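Local structure of triosephosphate isomerase (Trichomonas vaginalis, 4O4V) at residues 24-29 / 240-245; 30-35 / 53-58. The protein probably interconverts D-glyceraldehyde 3-phosphate and dihydroxyacetone phosphate as a homodimeric TIM-barrel enzyme of glycolysis and gluconeogenesis. One frame throughout, in Å; residues are numbered along the deposited sequence. Where two conformers were deposited one is given.

Contact 1 (24-29 / 240-245); sequences IEMLNG and GFINIV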
loop_
_atom_site.group_PDB
_atom_site.type_symbol
_atom_site.label_atom_id
_atom_site.label_comp_id
_atom_site.label_asym_id
_atom_site.label_seq_id
_atom_site.Cartn_x
_atom_site.Cartn_y
_atom_site.Cartn_z
ATOM N N ILE A 24 -0.805 -18.812 10.773
ATOM C CA ILE A 24 0.234 -18.651 11.777
ATOM C C ILE A 24 0.277 -19.832 12.741
ATOM O O ILE A 24 1.351 -20.331 13.090
ATOM C CB ILE A 24 0.046 -17.344 12.548
ATOM C CG1 ILE A 24 0.303 -16.153 11.625
ATOM C CG2 ILE A 24 0.981 -17.266 13.762
ATOM C CD1 ILE A 24 -0.302 -14.827 12.146
ATOM N N GLU A 25 -0.877 -20.288 13.189
ATOM C CA GLU A 25 -0.909 -21.456 14.080
ATOM C C GLU A 25 -0.250 -22.666 13.428
ATOM O O GLU A 25 0.520 -23.395 14.097
ATOM C CB GLU A 25 -2.347 -21.773 14.467
ATOM N N MET A 26 -0.481 -22.888 12.146
ATOM C CA MET A 26 0.130 -24.019 11.443
ATOM C C MET A 26 1.629 -23.860 11.317
ATOM O O MET A 26 2.387 -24.813 11.492
ATOM C CB MET A 26 -0.512 -24.181 10.071
ATOM C CG MET A 26 0.076 -25.313 9.201
ATOM S SD MET A 26 1.625 -24.976 8.308
ATOM C CE MET A 26 1.094 -23.854 7.041
ATOM N N LEU A 27 2.084 -22.668 11.023
ATOM C CA LEU A 27 3.511 -22.417 10.946
ATOM C C LEU A 27 4.178 -22.609 12.304
ATOM O O LEU A 27 5.309 -23.110 12.377
ATOM C CB LEU A 27 3.789 -20.994 10.451
ATOM C CG LEU A 27 3.288 -20.664 9.036
ATOM C CD1 LEU A 27 3.500 -19.217 8.694
ATOM C CD2 LEU A 27 3.967 -21.552 7.998
ATOM N N ASN A 28 3.520 -22.198 13.384
ATOM C CA ASN A 28 4.111 -22.296 14.696
ATOM C C ASN A 28 4.333 -23.719 15.174
ATOM O O ASN A 28 5.190 -23.949 16.026
ATOM C CB ASN A 28 3.228 -21.550 15.686
ATOM C CG ASN A 28 3.376 -20.063 15.568
ATOM O OD1 ASN A 28 4.224 -19.554 14.835
ATOM N ND2 ASN A 28 2.559 -19.344 16.292
ATOM N N GLY A 29 3.614 -24.676 14.655
ATOM C CA GLY A 29 3.784 -26.078 15.018
ATOM C C GLY A 29 4.705 -26.854 14.082
ATOM O O GLY A 29 4.906 -28.069 14.280
ATOM N N GLY A 240 2.824 -27.172 2.640
ATOM C CA GLY A 240 4.016 -27.442 1.847
ATOM C C GLY A 240 5.127 -26.406 2.026
ATOM O O GLY A 240 6.288 -26.683 1.658
ATOM N N PHE A 241 4.818 -25.226 2.570
ATOM C CA PHE A 241 5.861 -24.281 2.906
ATOM C C PHE A 241 6.928 -24.942 3.768
ATOM O O PHE A 241 8.117 -24.666 3.614
ATOM C CB PHE A 241 5.263 -23.067 3.636
ATOM C CG PHE A 241 6.243 -21.971 3.908
ATOM C CD1 PHE A 241 6.887 -21.322 2.848
ATOM C CD2 PHE A 241 6.578 -21.602 5.214
ATOM C CE1 PHE A 241 7.803 -20.316 3.074
ATOM C CE2 PHE A 241 7.484 -20.578 5.442
ATOM C CZ PHE A 241 8.108 -19.935 4.389
ATOM N N ILE A 242 6.536 -25.835 4.672
ATOM C CA ILE A 242 7.500 -26.442 5.589
ATOM C C ILE A 242 8.462 -27.360 4.820
ATOM O O ILE A 242 9.639 -27.436 5.137
ATOM C CB ILE A 242 6.772 -27.157 6.759
ATOM C CG1 ILE A 242 5.770 -26.171 7.401
ATOM C CG2 ILE A 242 7.792 -27.718 7.723
ATOM C CD1 ILE A 242 6.361 -24.813 7.789
ATOM N N ASN A 243 7.951 -28.099 3.833
ATOM C CA ASN A 243 8.817 -28.893 2.982
ATOM C C ASN A 243 9.864 -28.032 2.326
ATOM O O ASN A 243 11.025 -28.417 2.212
ATOM C CB ASN A 243 8.018 -29.604 1.893
ATOM C CG ASN A 243 7.034 -30.561 2.441
ATOM O OD1 ASN A 243 5.964 -30.172 2.912
ATOM N ND2 ASN A 243 7.367 -31.840 2.388
ATOM N N ILE A 244 9.473 -26.857 1.870
ATOM C CA ILE A 244 10.390 -25.945 1.210
ATOM C C ILE A 244 11.431 -25.406 2.200
ATOM O O ILE A 244 12.609 -25.358 1.886
ATOM C CB ILE A 244 9.631 -24.833 0.480
ATOM C CG1 ILE A 244 8.690 -25.417 -0.573
ATOM C CG2 ILE A 244 10.579 -23.873 -0.131
ATOM C CD1 ILE A 244 7.630 -24.451 -1.094
ATOM N N VAL A 245 10.992 -24.979 3.382
ATOM C CA VAL A 245 11.928 -24.572 4.429
ATOM C C VAL A 245 12.970 -25.664 4.684
ATOM O O VAL A 245 14.188 -25.403 4.800
ATOM C CB VAL A 245 11.159 -24.238 5.715
ATOM C CG1 VAL A 245 12.092 -24.142 6.911
ATOM C CG2 VAL A 245 10.356 -22.955 5.496
#
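Leu27 and Ile242 mark the nearest backbone approach, with their CA atoms 7.8 Å apart, and the axes of helices 24-28 and 240-245 pass 11.0 Å from each other at a crossing angle of -39°. At that spacing the contact is made by side chains, and all of them are apolar. Leu27 makes two of the three close contacts, both through one methyl, CD2. Its CG stands beside the backbone N and anti to the carbonyl carbon (chi1 -62°), and its CD2 branch reaches across to the other helix. There CD2 of Leu27 meets CD2 of Phe241 at 3.8 Å, coming obliquely to the ring, and the two side chains cross at about a right angle. The same Leu27 CD2 lies 4.1 Å from CD1 of Ile242. Within its own helix, Phe241 has CG2 of Val245 over one ring face, offset toward the rim. Met26 has two conformers, and in one of them its SD comes near CG1 of Ile242, a marginal and doubtful touch. The buried surface is small, 144 Å². The two helices lie side by side on the outside of the barrel. Beneath them, Phe241 rests on Val6 of strand 5-9 and Val232 of strand 229-232, while Ile24 of the first helix packs against Thr49 and Leu50 of helix 47-53.

Contact 2 (30-35 / 53-58); sequences AKVEGN and KLRKDW
Arg55 reaches across to Ala30, and its NH1 donates a nearly straight hydrogen bond of 2.9 Å to Ala30 O (171° at the hydrogen). The oxygen lies close to the guanidinium plane. NH1 also bonds Leu27 O, so it serves one carbonyl from the last turn of helix 17-28 and one from the loop that follows. Within 53-58, Asp57 grips the guanidinium side-on in a salt bridge: Arg55 NE meets Asp57 OD1 at 2.9 Å and Arg55 NH2 meets Asp57 OD2 at 2.9 Å. These bonds should fix the rotation of the group.

The tight part lies beneath. Trp58 is buried, and CD of Arg55 sits 3.6 Å above the centre of its ring. CG2 of Val32 comes to the ring edge, 3.8 Å from Trp58 CZ2.

At the guanidinium edge the contact is looser and a water enters. It donates to Ala30 O and accepts from Val32 N and Arg55 NH2, bridging the segments beside the direct bond. Asp57 is exposed.

Residues 55-58 form a type I beta turn. The two segments lie in the connections from helix to strand, leading into the neighbouring parallel strands 37-41 and 59-62, as expected of successive beta-alpha units in a TIM barrel.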
loop_
_atom_site.group_PDB
_atom_site.type_symbol
_atom_site.label_atom_id
_atom_site.label_comp_id
_atom_site.label_asym_id
_atom_site.label_seq_id
_atom_site.Cartn_x
_atom_site.Cartn_y
_atom_site.Cartn_z
ATOM N N ALA A 30 5.282 -26.200 13.090
ATOM C CA ALA A 30 6.101 -26.885 12.078
ATOM C C ALA A 30 7.485 -27.248 12.608
ATOM O O ALA A 30 8.122 -26.471 13.289
ATOM C CB ALA A 30 6.236 -26.006 10.859
ATOM N N LYS A 31 7.918 -28.463 12.318
ATOM C CA LYS A 31 9.229 -28.926 12.722
ATOM C C LYS A 31 10.242 -28.632 11.626
ATOM O O LYS A 31 10.224 -29.235 10.557
ATOM C CB LYS A 31 9.168 -30.411 13.056
ATOM N N VAL A 32 11.124 -27.686 11.910
ATOM C CA VAL A 32 12.184 -27.273 10.975
ATOM C C VAL A 32 13.398 -28.168 11.173
ATOM O O VAL A 32 13.805 -28.452 12.307
ATOM C CB VAL A 32 12.562 -25.800 11.229
ATOM C CG1 VAL A 32 13.747 -25.370 10.360
ATOM C CG2 VAL A 32 11.357 -24.892 11.001
ATOM N N GLU A 33 13.943 -28.647 10.071
ATOM C CA GLU A 33 15.130 -29.464 10.037
ATOM C C GLU A 33 16.278 -28.642 9.474
ATOM O O GLU A 33 16.059 -27.732 8.661
ATOM C CB GLU A 33 14.892 -30.657 9.092
ATOM C CG GLU A 33 13.758 -31.592 9.527
ATOM C CD GLU A 33 14.002 -32.258 10.870
ATOM O OE1 GLU A 33 15.167 -32.321 11.323
ATOM O OE2 GLU A 33 13.022 -32.725 11.494
ATOM N N GLY A 34 17.504 -28.947 9.870
ATOM C CA GLY A 34 18.657 -28.288 9.298
ATOM C C GLY A 34 18.863 -26.885 9.823
ATOM O O GLY A 34 18.543 -26.594 10.993
ATOM N N ASN A 35 19.431 -26.035 9.001
ATOM C CA ASN A 35 19.794 -24.673 9.368
ATOM C C ASN A 35 19.274 -23.759 8.279
ATOM O O ASN A 35 19.664 -23.892 7.125
ATOM C CB ASN A 35 21.308 -24.523 9.458
ATOM N N LYS A 53 2.157 -12.903 16.941
ATOM C CA LYS A 53 1.847 -14.317 17.095
ATOM C C LYS A 53 2.824 -15.297 16.466
ATOM O O LYS A 53 2.851 -16.456 16.866
ATOM C CB LYS A 53 0.461 -14.592 16.564
ATOM C CG LYS A 53 -0.613 -13.878 17.346
ATOM C CD LYS A 53 -2.012 -14.141 16.791
ATOM C CE LYS A 53 -3.107 -13.467 17.634
ATOM N NZ LYS A 53 -3.063 -11.984 17.571
ATOM N N LEU A 54 3.618 -14.881 15.492
ATOM C CA LEU A 54 4.507 -15.814 14.810
ATOM C C LEU A 54 5.673 -16.214 15.703
ATOM O O LEU A 54 6.244 -15.380 16.431
ATOM C CB LEU A 54 5.054 -15.178 13.525
ATOM C CG LEU A 54 5.905 -16.106 12.662
ATOM C CD1 LEU A 54 5.049 -17.259 12.078
ATOM C CD2 LEU A 54 6.561 -15.287 11.552
ATOM N N ARG A 55 6.026 -17.487 15.634
ATOM C CA ARG A 55 7.199 -18.033 16.280
ATOM C C ARG A 55 8.396 -17.100 16.161
ATOM O O ARG A 55 8.727 -16.620 15.078
ATOM C CB ARG A 55 7.498 -19.417 15.698
ATOM C CG ARG A 55 7.705 -19.441 14.172
ATOM C CD ARG A 55 7.702 -20.821 13.616
ATOM N NE ARG A 55 8.882 -21.546 14.053
ATOM C CZ ARG A 55 9.026 -22.846 13.958
ATOM N NH1 ARG A 55 8.076 -23.582 13.423
ATOM N NH2 ARG A 55 10.157 -23.410 14.352
ATOM N N LYS A 56 9.074 -16.866 17.280
ATOM C CA LYS A 56 10.100 -15.836 17.357
ATOM C C LYS A 56 11.437 -16.243 16.756
ATOM O O LYS A 56 12.321 -15.387 16.619
ATOM C CB LYS A 56 10.307 -15.410 18.818
ATOM N N ASP A 57 11.598 -17.515 16.408
ATOM C CA ASP A 57 12.778 -17.928 15.666
ATOM C C ASP A 57 12.709 -17.597 14.162
ATOM O O ASP A 57 13.690 -17.787 13.454
ATOM C CB ASP A 57 13.091 -19.418 15.887
ATOM C CG ASP A 57 11.974 -20.365 15.478
ATOM O OD1 ASP A 57 10.787 -20.007 15.567
ATOM O OD2 ASP A 57 12.273 -21.502 15.071
ATOM N N TRP A 58 11.556 -17.161 13.683
ATOM C CA TRP A 58 11.388 -16.645 12.328
ATOM C C TRP A 58 11.175 -15.149 12.417
ATOM O O TRP A 58 10.930 -14.601 13.506
ATOM C CB TRP A 58 10.197 -17.312 11.682
ATOM C CG TRP A 58 10.319 -18.783 11.433
ATOM C CD1 TRP A 58 11.341 -19.620 11.801
ATOM C CD2 TRP A 58 9.397 -19.591 10.701
ATOM N NE1 TRP A 58 11.081 -20.899 11.355
ATOM C CE2 TRP A 58 9.890 -20.909 10.666
ATOM C CE3 TRP A 58 8.191 -19.309 10.073
ATOM C CZ2 TRP A 58 9.200 -21.938 10.037
ATOM C CZ3 TRP A 58 7.511 -20.318 9.446
ATOM C CH2 TRP A 58 8.003 -21.615 9.425
HETATM O O HOH W 1 11.147 -26.162 14.420
#

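In the fold
Contact 2 is nested in the long chain loop closed by contact 1, and their centres are 8 Å apart. Both lie on the periphery of the barrel: their centres lie about 17 and 18 Å from the centre of the chain, and both are partly buried. Contact 1 joins the first barrel helix to the last by apolar packing alone. Contact 2 joins two connecting loops by a hydrogen bond to a carbonyl, a bridging water and a small apolar touch, while its salt bridge stays within 53-58. They meet directly: Asn28 OD1 probably accepts from Arg55 N, Asn28 ND2 probably donates to Lys53 O, and Ile242 packs on Ala30. Helix 17-28 thus touches helix 240-246 on one side and the 53-58 loop on another.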